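Local coordinates for putative cell surface protein (Streptococcus pyogenes, PDB 4OFQ) that probably serves as a surface adhesin of the antigen I/II family, its C-terminal region built from beta-sandwich domains, one of which carries a calcium ion, at residues A[64-69]-A[170-175]; A[98-103]-A[127-132]; A[209-214]-A[316-321]; A[237-242]-A[310-315]; A[252-257]-A[272-277]. One frame throughout, in Å; residues are numbered along the deposited sequence.

Contact 1 of 5, residues A[64-69]-A[170-175]; sequences FIYVDD and TYQIDF. With CA (calcium ion), chain C.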
# COMPACT_ATOMS: atom_id res chain seq x y z
N PHE A 64 -15.54 -27.47 -8.27
CA PHE A 64 -14.24 -26.92 -7.96
C PHE A 64 -14.41 -25.45 -7.66
O PHE A 64 -14.86 -24.68 -8.50
CB PHE A 64 -13.29 -27.16 -9.12
CG PHE A 64 -13.26 -28.60 -9.54
CD1 PHE A 64 -12.50 -29.52 -8.85
CD2 PHE A 64 -14.07 -29.06 -10.57
CE1 PHE A 64 -12.50 -30.86 -9.20
CE2 PHE A 64 -14.08 -30.38 -10.93
CZ PHE A 64 -13.29 -31.29 -10.24
N ILE A 65 -14.09 -25.09 -6.42
CA ILE A 65 -14.31 -23.74 -5.92
C ILE A 65 -12.97 -23.17 -5.48
O ILE A 65 -12.16 -23.89 -4.89
CB ILE A 65 -15.27 -23.75 -4.70
CG1 ILE A 65 -16.67 -24.19 -5.14
CG2 ILE A 65 -15.29 -22.35 -4.03
CD1 ILE A 65 -17.61 -24.48 -4.00
N TYR A 66 -12.72 -21.91 -5.82
CA TYR A 66 -11.54 -21.21 -5.31
C TYR A 66 -12.02 -19.97 -4.58
O TYR A 66 -12.93 -19.29 -5.05
CB TYR A 66 -10.59 -20.82 -6.46
CG TYR A 66 -9.17 -20.54 -5.99
CD1 TYR A 66 -8.37 -21.57 -5.53
CD2 TYR A 66 -8.65 -19.24 -5.99
CE1 TYR A 66 -7.07 -21.33 -5.08
CE2 TYR A 66 -7.34 -18.99 -5.55
CZ TYR A 66 -6.56 -20.04 -5.10
OH TYR A 66 -5.26 -19.84 -4.65
N VAL A 67 -11.42 -19.68 -3.43
CA VAL A 67 -11.89 -18.57 -2.59
C VAL A 67 -10.74 -17.62 -2.33
O VAL A 67 -9.63 -18.06 -2.05
CB VAL A 67 -12.44 -19.08 -1.21
CG1 VAL A 67 -12.61 -17.94 -0.21
CG2 VAL A 67 -13.78 -19.80 -1.39
N ASP A 68 -10.99 -16.32 -2.44
CA ASP A 68 -10.01 -15.37 -1.98
C ASP A 68 -10.61 -14.63 -0.82
O ASP A 68 -11.56 -13.87 -0.99
CB ASP A 68 -9.58 -14.39 -3.07
CG ASP A 68 -8.47 -13.47 -2.60
OD1 ASP A 68 -8.73 -12.65 -1.69
OD2 ASP A 68 -7.34 -13.57 -3.12
N ASP A 69 -10.05 -14.86 0.36
CA ASP A 69 -10.50 -14.24 1.59
C ASP A 69 -9.57 -13.08 1.92
O ASP A 69 -8.49 -13.26 2.50
CB ASP A 69 -10.49 -15.30 2.71
CG ASP A 69 -10.98 -14.76 4.04
OD1 ASP A 69 -11.16 -13.54 4.18
OD2 ASP A 69 -11.19 -15.58 4.97
N THR A 170 -6.12 -17.56 0.32
CA THR A 170 -7.00 -18.34 -0.53
C THR A 170 -7.33 -19.72 0.06
O THR A 170 -6.66 -20.21 0.97
CB THR A 170 -6.42 -18.50 -1.94
OG1 THR A 170 -5.21 -19.27 -1.87
CG2 THR A 170 -6.11 -17.12 -2.53
N TYR A 171 -8.41 -20.30 -0.44
CA TYR A 171 -8.84 -21.64 -0.12
C TYR A 171 -9.23 -22.30 -1.43
O TYR A 171 -9.60 -21.63 -2.39
CB TYR A 171 -10.06 -21.61 0.78
CG TYR A 171 -9.86 -20.94 2.12
CD1 TYR A 171 -9.14 -21.57 3.12
CD2 TYR A 171 -10.42 -19.71 2.40
CE1 TYR A 171 -8.98 -20.98 4.35
CE2 TYR A 171 -10.25 -19.10 3.63
CZ TYR A 171 -9.52 -19.75 4.60
OH TYR A 171 -9.34 -19.17 5.84
N GLN A 172 -9.19 -23.62 -1.44
CA GLN A 172 -9.52 -24.40 -2.61
C GLN A 172 -10.44 -25.52 -2.15
O GLN A 172 -10.14 -26.18 -1.14
CB GLN A 172 -8.22 -24.96 -3.15
CG GLN A 172 -8.27 -25.80 -4.37
CD GLN A 172 -6.87 -26.13 -4.83
OE1 GLN A 172 -5.97 -25.28 -4.80
NE2 GLN A 172 -6.66 -27.37 -5.27
N ILE A 173 -11.57 -25.72 -2.83
CA ILE A 173 -12.48 -26.80 -2.48
C ILE A 173 -12.70 -27.67 -3.71
O ILE A 173 -13.34 -27.24 -4.67
CB ILE A 173 -13.85 -26.30 -1.95
CG1 ILE A 173 -13.66 -25.27 -0.83
CG2 ILE A 173 -14.72 -27.48 -1.49
CD1 ILE A 173 -14.96 -24.61 -0.39
N ASP A 174 -12.15 -28.88 -3.67
CA ASP A 174 -12.20 -29.81 -4.79
C ASP A 174 -13.00 -31.03 -4.36
O ASP A 174 -12.72 -31.63 -3.33
CB ASP A 174 -10.79 -30.26 -5.18
CG ASP A 174 -9.82 -29.11 -5.34
OD1 ASP A 174 -10.24 -28.05 -5.86
OD2 ASP A 174 -8.64 -29.27 -4.96
N PHE A 175 -13.99 -31.39 -5.17
CA PHE A 175 -14.86 -32.51 -4.87
C PHE A 175 -15.45 -32.39 -3.46
O PHE A 175 -15.67 -33.40 -2.80
CB PHE A 175 -14.10 -33.85 -4.93
CG PHE A 175 -13.12 -33.96 -6.07
CD1 PHE A 175 -13.56 -34.27 -7.35
CD2 PHE A 175 -11.76 -33.79 -5.85
CE1 PHE A 175 -12.66 -34.39 -8.40
CE2 PHE A 175 -10.85 -33.91 -6.89
CZ PHE A 175 -11.30 -34.21 -8.16
CA CA C . -12.65 -11.73 4.40
O HOH W 1 -10.91 -25.76 -6.62
O HOH W 2 -12.49 -10.25 6.23
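In the calcium-bearing beta-sandwich domain, strands 64-69 and 170-174 run antiparallel as neighbours in one sheet, paired so that Ile65 faces Ile173 and Val67 faces Tyr171 as hydrogen-bonded pairs. Ile65 N reaches Ile173 O at 2.9 Å, and Val67 N reaches Tyr171 O at the same length. The beta-branched Ile65 and Ile173, whose CB atoms lie 4.0 Å apart, suit an extended backbone. Val67 CG1 meets the edge of the Tyr171 ring at CD2, 3.8 Å away. The other face is more polar. With CG anti to the backbone N (chi1 -160°), Tyr66 lies with one ring face over Tyr171 O, and its OH accepts from Thr170 OG1 at 2.8 Å. Phe64 turns its ring edge into the face of Phe175, a T-shaped pair. At the far end Asp69 OD1 binds the calcium ion at 2.4 Å, joined by water 2 at 2.4 Å and the carbonyl oxygens of Tyr70, Val124 and Glu126.

Contact 2 of 5, residues A[98-103]-A[127-132]; sequences EMRHVL and FYMWVA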
# COMPACT_ATOMS: atom_id res chain seq x y z
N GLU A 98 -17.94 -19.04 -12.33
CA GLU A 98 -18.83 -18.05 -11.75
C GLU A 98 -17.99 -17.23 -10.79
O GLU A 98 -17.34 -17.79 -9.91
CB GLU A 98 -19.94 -18.71 -10.95
CG GLU A 98 -20.82 -19.66 -11.75
CD GLU A 98 -22.09 -20.02 -11.02
OE1 GLU A 98 -22.12 -19.86 -9.78
OE2 GLU A 98 -23.05 -20.47 -11.69
N MET A 99 -17.98 -15.92 -10.96
CA MET A 99 -17.30 -15.05 -10.01
C MET A 99 -18.34 -14.44 -9.07
O MET A 99 -19.20 -13.68 -9.51
CB MET A 99 -16.54 -13.93 -10.72
CG MET A 99 -15.81 -13.01 -9.74
SD MET A 99 -14.74 -11.78 -10.52
CE MET A 99 -13.82 -12.74 -11.69
N ARG A 100 -18.26 -14.78 -7.79
CA ARG A 100 -19.26 -14.33 -6.82
C ARG A 100 -18.62 -13.50 -5.71
O ARG A 100 -17.74 -13.99 -4.99
CB ARG A 100 -20.02 -15.53 -6.21
CG ARG A 100 -20.95 -16.24 -7.18
CD ARG A 100 -21.50 -17.51 -6.51
NE ARG A 100 -22.39 -18.26 -7.38
CZ ARG A 100 -23.72 -18.29 -7.24
NH1 ARG A 100 -24.30 -17.60 -6.26
NH2 ARG A 100 -24.45 -19.00 -8.09
N HIS A 101 -19.06 -12.26 -5.57
CA HIS A 101 -18.55 -11.43 -4.49
C HIS A 101 -19.49 -11.67 -3.32
O HIS A 101 -20.62 -11.18 -3.31
CB HIS A 101 -18.53 -9.94 -4.89
CG HIS A 101 -17.74 -9.08 -3.95
ND1 HIS A 101 -17.74 -7.71 -4.02
CD2 HIS A 101 -16.95 -9.40 -2.90
CE1 HIS A 101 -16.96 -7.22 -3.08
NE2 HIS A 101 -16.46 -8.23 -2.38
N VAL A 102 -19.03 -12.45 -2.35
CA VAL A 102 -19.88 -12.81 -1.22
C VAL A 102 -19.66 -11.87 -0.03
O VAL A 102 -18.62 -11.92 0.63
CB VAL A 102 -19.66 -14.26 -0.79
CG1 VAL A 102 -20.58 -14.60 0.37
CG2 VAL A 102 -19.89 -15.18 -1.98
N LEU A 103 -20.65 -11.02 0.26
CA LEU A 103 -20.47 -9.99 1.28
C LEU A 103 -20.81 -10.53 2.67
O LEU A 103 -20.39 -9.99 3.69
CB LEU A 103 -21.29 -8.74 0.95
CG LEU A 103 -20.90 -8.05 -0.37
CD1 LEU A 103 -21.77 -6.81 -0.62
CD2 LEU A 103 -19.40 -7.70 -0.40
N PHE A 127 -15.69 -12.30 1.01
CA PHE A 127 -14.72 -13.00 0.19
C PHE A 127 -15.21 -13.07 -1.25
O PHE A 127 -16.38 -12.79 -1.52
CB PHE A 127 -14.45 -14.41 0.77
CG PHE A 127 -15.67 -15.28 0.86
CD1 PHE A 127 -16.52 -15.20 1.96
CD2 PHE A 127 -15.95 -16.23 -0.13
CE1 PHE A 127 -17.64 -16.05 2.06
CE2 PHE A 127 -17.07 -17.08 -0.03
CZ PHE A 127 -17.91 -16.98 1.06
N TYR A 128 -14.31 -13.39 -2.17
CA TYR A 128 -14.71 -13.76 -3.51
C TYR A 128 -14.60 -15.26 -3.66
O TYR A 128 -13.70 -15.88 -3.08
CB TYR A 128 -13.79 -13.16 -4.56
CG TYR A 128 -14.10 -11.73 -4.89
CD1 TYR A 128 -13.47 -10.69 -4.21
CD2 TYR A 128 -15.02 -11.41 -5.89
CE1 TYR A 128 -13.75 -9.36 -4.53
CE2 TYR A 128 -15.30 -10.09 -6.22
CZ TYR A 128 -14.66 -9.08 -5.53
OH TYR A 128 -14.92 -7.77 -5.83
N MET A 129 -15.52 -15.84 -4.41
CA MET A 129 -15.39 -17.24 -4.77
C MET A 129 -15.54 -17.40 -6.28
O MET A 129 -16.28 -16.65 -6.91
CB MET A 129 -16.36 -18.13 -3.97
CG MET A 129 -17.84 -17.90 -4.18
SD MET A 129 -18.87 -18.78 -2.97
CE MET A 129 -18.27 -20.46 -3.12
N TRP A 130 -14.80 -18.35 -6.85
CA TRP A 130 -14.93 -18.70 -8.26
C TRP A 130 -15.40 -20.16 -8.33
O TRP A 130 -14.80 -21.04 -7.71
CB TRP A 130 -13.60 -18.54 -8.99
CG TRP A 130 -13.22 -17.13 -9.24
CD1 TRP A 130 -13.47 -16.40 -10.36
CD2 TRP A 130 -12.54 -16.24 -8.33
NE1 TRP A 130 -12.97 -15.12 -10.21
CE2 TRP A 130 -12.40 -15.00 -8.98
CE3 TRP A 130 -12.02 -16.39 -7.04
CZ2 TRP A 130 -11.77 -13.90 -8.38
CZ3 TRP A 130 -11.40 -15.29 -6.44
CH2 TRP A 130 -11.27 -14.07 -7.12
N VAL A 131 -16.50 -20.40 -9.05
CA VAL A 131 -17.11 -21.73 -9.08
C VAL A 131 -17.11 -22.25 -10.51
O VAL A 131 -17.58 -21.56 -11.42
CB VAL A 131 -18.58 -21.69 -8.58
CG1 VAL A 131 -19.22 -23.09 -8.61
CG2 VAL A 131 -18.64 -21.08 -7.17
N ALA A 132 -16.57 -23.44 -10.73
CA ALA A 132 -16.63 -24.02 -12.07
C ALA A 132 -18.09 -24.19 -12.52
O ALA A 132 -18.86 -24.89 -11.86
CB ALA A 132 -15.91 -25.35 -12.11
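The outermost strand of the mixed sheet in the calcium-bearing domain, 98-102, lies antiparallel along strand 127-132 as the edge strand. Arg100 and Met129 form the central hydrogen-bonded pair, with Arg100 N to Met129 O at 2.9 Å. On one face His101 and Tyr128 make an offset stack, the planes only 5° apart and the centroids 4.0 Å. His101 CG, set anti to the backbone N (chi1 -167°), lies over the phenol ring. His101 is partly exposed and Tyr128 buried, and each spends its polar end on an outside partner, Tyr70 OH and Gly77 O respectively. Beside them Met99 SD makes oblique Met-aromatic contacts with Tyr128 and Trp130. On the face of Val102, Phe127 and Met129, near helix 110-119, Val102 CB sits over the Phe127 ring, 3.9 Å from its centroid, a CH-pi contact. Within strand 98-102, Arg100 NE and NH2 form a side-on salt bridge to Glu98 OE1, NE at 2.9 Å. Such regular antiparallel pairing completes the margin of a beta-sandwich sheet.

Contact 3 of 5, residues A[209-214]-A[316-321]; sequences GTVKVG and VKRIKA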
# COMPACT_ATOMS: atom_id res chain seq x y z
N GLY A 209 3.18 31.43 20.79
CA GLY A 209 3.94 32.50 21.42
C GLY A 209 3.74 33.80 20.66
O GLY A 209 2.95 33.88 19.71
N THR A 210 4.48 34.82 21.07
CA THR A 210 4.32 36.14 20.47
C THR A 210 5.60 36.48 19.73
O THR A 210 6.70 36.39 20.29
CB THR A 210 4.02 37.20 21.55
OG1 THR A 210 2.75 36.90 22.15
CG2 THR A 210 3.98 38.61 20.97
N VAL A 211 5.44 36.90 18.48
CA VAL A 211 6.57 37.24 17.64
C VAL A 211 6.54 38.72 17.30
O VAL A 211 5.57 39.21 16.71
CB VAL A 211 6.54 36.41 16.35
CG1 VAL A 211 7.58 36.92 15.35
CG2 VAL A 211 6.75 34.94 16.67
N LYS A 212 7.57 39.46 17.68
CA LYS A 212 7.60 40.89 17.44
C LYS A 212 7.73 41.16 15.95
O LYS A 212 8.38 40.41 15.23
CB LYS A 212 8.72 41.56 18.23
CG LYS A 212 8.44 41.63 19.73
CD LYS A 212 9.64 42.15 20.52
CE LYS A 212 10.77 41.13 20.56
NZ LYS A 212 10.50 40.01 21.52
N VAL A 213 7.09 42.23 15.48
CA VAL A 213 7.12 42.55 14.06
C VAL A 213 8.56 42.83 13.57
O VAL A 213 9.36 43.42 14.29
CB VAL A 213 6.18 43.74 13.75
CG1 VAL A 213 6.75 45.04 14.30
CG2 VAL A 213 5.92 43.84 12.25
N GLY A 214 8.88 42.36 12.37
CA GLY A 214 10.20 42.57 11.80
C GLY A 214 11.19 41.45 12.07
O GLY A 214 12.24 41.37 11.43
N VAL A 316 11.27 32.82 7.50
CA VAL A 316 10.43 33.93 7.07
C VAL A 316 10.65 35.15 7.96
O VAL A 316 11.16 35.04 9.08
CB VAL A 316 8.91 33.56 7.08
CG1 VAL A 316 8.66 32.28 6.30
CG2 VAL A 316 8.39 33.42 8.52
N LYS A 317 10.30 36.33 7.45
CA LYS A 317 10.31 37.56 8.23
C LYS A 317 8.85 37.95 8.54
O LYS A 317 7.98 37.89 7.66
CB LYS A 317 11.02 38.66 7.46
CG LYS A 317 10.89 40.05 8.05
CD LYS A 317 11.56 41.07 7.13
CE LYS A 317 11.52 42.48 7.70
NZ LYS A 317 12.20 43.44 6.78
N ARG A 318 8.59 38.32 9.79
CA ARG A 318 7.23 38.66 10.20
C ARG A 318 7.00 40.12 9.87
O ARG A 318 7.64 41.01 10.43
CB ARG A 318 7.02 38.38 11.69
CG ARG A 318 5.68 38.86 12.24
CD ARG A 318 4.48 38.12 11.63
NE ARG A 318 4.72 36.70 11.40
CZ ARG A 318 4.55 35.75 12.32
NH1 ARG A 318 4.16 36.05 13.55
NH2 ARG A 318 4.79 34.48 11.99
N ILE A 319 6.08 40.37 8.94
CA ILE A 319 5.95 41.70 8.37
C ILE A 319 4.68 42.46 8.76
O ILE A 319 4.54 43.63 8.44
CB ILE A 319 6.06 41.67 6.82
CG1 ILE A 319 5.04 40.70 6.22
CG2 ILE A 319 7.47 41.30 6.40
CD1 ILE A 319 4.70 40.98 4.77
N LYS A 320 3.75 41.80 9.45
CA LYS A 320 2.47 42.42 9.78
C LYS A 320 1.90 41.89 11.09
O LYS A 320 2.13 40.75 11.45
CB LYS A 320 1.48 42.17 8.63
CG LYS A 320 0.14 42.88 8.74
CD LYS A 320 -0.74 42.53 7.54
CE LYS A 320 -2.20 42.90 7.79
NZ LYS A 320 -2.39 44.36 8.03
N ALA A 321 1.17 42.73 11.82
CA ALA A 321 0.54 42.29 13.06
C ALA A 321 -0.66 41.39 12.77
O ALA A 321 -1.28 41.49 11.71
CB ALA A 321 0.12 43.50 13.91
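The two backbones meet nearly at right angles, their end-to-end directions 98° apart, and are joined by one hydrogen bond, Gly214 N to Arg318 O at 2.7 Å. Gly214 has a positive phi of 92°, where a side chain would press on the preceding carbonyl oxygen, so glycine suits the turn into strand 216-222. Arg318 is the main side chain. Its CG is anti to the backbone N (chi1 173°), but the chain then bends at chi2 and chi3, folding the guanidinium back so that Val211 CG1 covers one of its faces. Val211 CB lies 3.7 Å from Arg318 NH1, and the two side chains cross at about a right angle. A compact valine thus covers the flat group while leaving its N-H edge for polar partners: Asp248 in a salt bridge, and Thr344 and Thr346 by hydrogen bonds, which satisfy this buried charge. CG2 of the exposed Val213 rests 3.8 Å from Arg318 O, and the aliphatic part of Lys317 passes Gly214 O, with CG at 3.9 Å. The loop 209-214 thus lies across the end of strand 310-318, which is flanked in its sheet by strands 216-222 and 248-257.

Contact 4 of 5, residues A[237-242]-A[310-315]; sequences YKFVDQ and ADAFVV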
# COMPACT_ATOMS: atom_id res chain seq x y z
N TYR A 237 8.57 12.71 -3.10
CA TYR A 237 8.77 13.12 -1.70
C TYR A 237 8.86 14.64 -1.79
O TYR A 237 9.92 15.21 -2.11
CB TYR A 237 10.05 12.51 -1.11
CG TYR A 237 10.17 12.56 0.42
CD1 TYR A 237 10.62 13.71 1.08
CD2 TYR A 237 9.87 11.45 1.19
CE1 TYR A 237 10.75 13.75 2.48
CE2 TYR A 237 9.99 11.47 2.58
CZ TYR A 237 10.43 12.62 3.22
OH TYR A 237 10.55 12.61 4.60
N LYS A 238 7.73 15.29 -1.55
CA LYS A 238 7.58 16.71 -1.83
C LYS A 238 6.89 17.42 -0.67
O LYS A 238 5.85 16.96 -0.19
CB LYS A 238 6.76 16.89 -3.11
CG LYS A 238 6.51 18.34 -3.51
CD LYS A 238 5.91 18.44 -4.90
CE LYS A 238 4.47 17.99 -4.93
NZ LYS A 238 3.87 18.29 -6.28
N PHE A 239 7.47 18.54 -0.24
CA PHE A 239 6.88 19.37 0.80
C PHE A 239 6.08 20.46 0.12
O PHE A 239 6.58 21.13 -0.79
CB PHE A 239 7.96 20.05 1.64
CG PHE A 239 8.90 19.10 2.35
CD1 PHE A 239 9.92 18.46 1.67
CD2 PHE A 239 8.80 18.91 3.72
CE1 PHE A 239 10.80 17.62 2.32
CE2 PHE A 239 9.68 18.08 4.39
CZ PHE A 239 10.69 17.43 3.68
N VAL A 240 4.84 20.67 0.56
CA VAL A 240 4.03 21.78 0.06
C VAL A 240 3.52 22.64 1.23
O VAL A 240 2.96 22.13 2.20
CB VAL A 240 2.84 21.27 -0.77
CG1 VAL A 240 2.04 22.44 -1.31
CG2 VAL A 240 3.33 20.41 -1.93
N ASP A 241 3.71 23.95 1.14
CA ASP A 241 3.35 24.81 2.26
C ASP A 241 2.77 26.12 1.74
O ASP A 241 3.44 26.87 1.04
CB ASP A 241 4.60 25.07 3.13
CG ASP A 241 4.27 25.69 4.47
OD1 ASP A 241 3.33 26.51 4.53
OD2 ASP A 241 4.93 25.35 5.46
N GLN A 242 1.49 26.37 2.04
CA GLN A 242 0.86 27.63 1.69
C GLN A 242 1.11 28.59 2.84
O GLN A 242 0.41 28.54 3.86
CB GLN A 242 -0.65 27.47 1.48
CG GLN A 242 -1.40 28.80 1.30
CD GLN A 242 -0.90 29.63 0.11
OE1 GLN A 242 -0.95 29.18 -1.04
NE2 GLN A 242 -0.44 30.86 0.39
N ALA A 310 13.79 13.45 5.35
CA ALA A 310 14.39 14.78 5.35
C ALA A 310 13.48 15.76 6.07
O ALA A 310 12.26 15.59 6.08
CB ALA A 310 14.66 15.24 3.92
N ASP A 311 14.09 16.79 6.66
CA ASP A 311 13.36 17.92 7.23
C ASP A 311 13.67 19.16 6.41
O ASP A 311 14.82 19.37 5.99
CB ASP A 311 13.78 18.21 8.67
CG ASP A 311 13.26 17.18 9.65
OD1 ASP A 311 12.47 16.30 9.24
OD2 ASP A 311 13.66 17.26 10.83
N ALA A 312 12.65 19.99 6.19
CA ALA A 312 12.85 21.28 5.56
C ALA A 312 12.74 22.38 6.61
O ALA A 312 11.91 22.31 7.51
CB ALA A 312 11.83 21.50 4.46
N PHE A 313 13.61 23.38 6.51
CA PHE A 313 13.53 24.53 7.40
C PHE A 313 13.29 25.76 6.56
O PHE A 313 14.10 26.10 5.70
CB PHE A 313 14.82 24.71 8.20
CG PHE A 313 15.10 23.58 9.14
CD1 PHE A 313 15.69 22.42 8.68
CD2 PHE A 313 14.72 23.66 10.47
CE1 PHE A 313 15.94 21.36 9.54
CE2 PHE A 313 14.96 22.61 11.33
CZ PHE A 313 15.58 21.45 10.87
N VAL A 314 12.19 26.44 6.85
CA VAL A 314 11.77 27.58 6.05
C VAL A 314 11.83 28.84 6.90
O VAL A 314 11.17 28.93 7.94
CB VAL A 314 10.33 27.37 5.51
CG1 VAL A 314 9.85 28.61 4.78
CG2 VAL A 314 10.30 26.16 4.59
N VAL A 315 12.64 29.80 6.46
CA VAL A 315 12.89 31.02 7.22
C VAL A 315 12.05 32.15 6.64
O VAL A 315 12.08 32.39 5.44
CB VAL A 315 14.38 31.41 7.17
CG1 VAL A 315 14.60 32.72 7.86
CG2 VAL A 315 15.24 30.31 7.81
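Phe239 and Tyr237 reach from strand 237-242 toward strand 310-315, and they present their rings differently. The Phe239 ring offers a face to Ala312: the methyl carbon CB stands 4.1 Å from the ring centroid and 13° off the ring normal, a CH-pi contact. With CG anti to the carbonyl carbon (chi1 -60°), Phe239 can set that face against the methyl. The same ring turns its edge to the backbone: Ala310 O lies near the ring plane, 3.4 Å from Phe239 CZ, where the slightly positive C-H edge probably suits the carbonyl oxygen. Tyr237 instead comes obliquely, bringing its OH to Ala310 N in a weak hydrogen bond of 3.4 Å; the stronger partner of that hydroxyl is Trp224 O. Small alanines suit the facing strand because they leave room for the two large rings between backbones whose axes come no nearer than 9.2 Å and run at 28° to each other. The strands belong to different sheets, so this is the facing of two layers in a beta sandwich, with Leu221 and Leu330 also touching Phe239. The layers are therefore held here chiefly by apolar and CH-pi contact in a buried interior, with the phenol adding a modest polar tie.

Contact 5 of 5, residues A[252-257]-A[272-277]; sequences KDKVLA and GTDLAK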
# COMPACT_ATOMS: atom_id res chain seq x y z
N LYS A 252 14.35 32.16 2.95
CA LYS A 252 15.19 31.09 2.42
C LYS A 252 14.78 29.75 3.00
O LYS A 252 14.04 29.68 3.98
CB LYS A 252 16.66 31.37 2.75
CG LYS A 252 17.03 31.03 4.19
CD LYS A 252 18.53 31.12 4.40
CE LYS A 252 19.02 30.11 5.42
NZ LYS A 252 18.78 28.70 5.01
N ASP A 253 15.26 28.66 2.40
CA ASP A 253 15.03 27.36 3.01
C ASP A 253 16.32 26.56 3.13
O ASP A 253 17.40 27.01 2.72
CB ASP A 253 13.96 26.57 2.27
CG ASP A 253 14.39 26.16 0.87
OD1 ASP A 253 15.50 26.54 0.44
OD2 ASP A 253 13.61 25.46 0.19
N LYS A 254 16.19 25.38 3.71
CA LYS A 254 17.27 24.41 3.79
C LYS A 254 16.62 23.05 3.93
O LYS A 254 15.51 22.94 4.46
CB LYS A 254 18.16 24.71 5.01
CG LYS A 254 19.28 23.70 5.23
CD LYS A 254 20.31 24.18 6.25
CE LYS A 254 19.69 24.41 7.62
NZ LYS A 254 20.73 24.72 8.66
N VAL A 255 17.27 22.00 3.46
CA VAL A 255 16.72 20.65 3.61
C VAL A 255 17.83 19.68 4.02
O VAL A 255 18.91 19.66 3.40
CB VAL A 255 16.00 20.19 2.31
CG1 VAL A 255 16.93 20.32 1.11
CG2 VAL A 255 15.49 18.75 2.47
N LEU A 256 17.60 18.91 5.09
CA LEU A 256 18.63 18.05 5.66
C LEU A 256 18.18 16.60 5.77
O LEU A 256 17.02 16.32 6.07
CB LEU A 256 19.00 18.52 7.07
CG LEU A 256 19.45 19.97 7.21
CD1 LEU A 256 19.69 20.32 8.67
CD2 LEU A 256 20.70 20.18 6.39
N ALA A 257 19.10 15.68 5.55
CA ALA A 257 18.78 14.26 5.76
C ALA A 257 18.53 14.02 7.24
O ALA A 257 19.27 14.54 8.09
CB ALA A 257 19.91 13.38 5.24
N GLY A 272 22.00 14.40 8.62
CA GLY A 272 22.46 15.76 8.83
C GLY A 272 23.03 16.44 7.60
O GLY A 272 23.27 17.65 7.60
N THR A 273 23.26 15.66 6.54
CA THR A 273 23.80 16.20 5.29
C THR A 273 22.78 17.09 4.56
O THR A 273 21.60 16.78 4.51
CB THR A 273 24.25 15.06 4.33
OG1 THR A 273 25.24 14.26 4.97
CG2 THR A 273 24.81 15.63 3.03
N ASP A 274 23.26 18.20 4.01
CA ASP A 274 22.45 19.09 3.20
C ASP A 274 22.00 18.40 1.91
O ASP A 274 22.82 17.87 1.17
CB ASP A 274 23.30 20.31 2.83
CG ASP A 274 22.46 21.44 2.28
OD1 ASP A 274 22.06 21.35 1.10
OD2 ASP A 274 22.21 22.41 3.03
N LEU A 275 20.70 18.42 1.63
CA LEU A 275 20.19 17.72 0.45
C LEU A 275 19.71 18.66 -0.66
O LEU A 275 19.03 18.21 -1.57
CB LEU A 275 19.05 16.78 0.83
CG LEU A 275 19.40 15.72 1.86
CD1 LEU A 275 18.17 14.87 2.21
CD2 LEU A 275 20.54 14.84 1.37
N ALA A 276 20.07 19.94 -0.59
CA ALA A 276 19.59 20.91 -1.59
C ALA A 276 19.82 20.48 -3.04
O ALA A 276 18.94 20.65 -3.89
CB ALA A 276 20.20 22.29 -1.36
N LYS A 277 20.99 19.93 -3.33
CA LYS A 277 21.34 19.61 -4.71
C LYS A 277 20.49 18.48 -5.30
O LYS A 277 20.54 18.23 -6.51
CB LYS A 277 22.83 19.30 -4.86
CG LYS A 277 23.30 18.02 -4.17
CD LYS A 277 24.80 17.90 -4.28
CE LYS A 277 25.27 16.46 -4.22
NZ LYS A 277 26.73 16.34 -4.58
O HOH W 3 19.51 22.91 1.98
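Val255 O takes the Leu275 N-H at 2.8 Å in an almost straight bond of 175°. The loop continues to follow the strand: Ala257 N bonds to Thr273 O at 2.9 Å, and Gly272 N closes on Ala257 O at 2.8 Å. Gly272 has a positive phi of 98°, where a side chain would strike the preceding carbonyl oxygen, hence glycine. Asp274 shapes the next turn. Its OD1 accepts from Ala276 N at 3.0 Å, an Asx turn, while OD2 is linked to Val255 N through water 3, which donates to the carboxylate at 2.9 Å. On the inner side Leu275 packs against Ala257 and Val255: its CD1 lies 3.8 Å from Ala257 CB, and its CB lies 4.1 Å from Val255 CG1. One apolar chain thus touches two strand residues, and it also meets Phe294 and Ala310. Main-chain bonds, then, fix the loop's path along strand 248-257, leucine adds apolar packing on the buried side, and the carboxylate and its water serve the more open side.

In the fold
Contacts 1 and 2 belong to one mixed sheet: strand 64-70 lies between strands 164-174 and 127-132, with Tyr66 O 2.8 Å from Trp130 N. Contact 1 is buried and holds a calcium ligand, whereas contact 2, on the outermost strand, is only partly buried. Contacts 3, 4 and 5 lie in the C-terminal domain; the centres of contacts 1 and 4 are about 49 Å apart. Strand 310-318 serves contacts 3 and 4 and neighbours strand 248-257 of contact 5. Contact 4 is core, joining two layers through rings and alanines. Contacts 3 and 5, partly exposed, attach loops, the former by one backbone bond plus arginine-valine packing, the latter by three backbone bonds. Continuous ladders occur in contacts 1 and 2, while contact 5 has a single bridge.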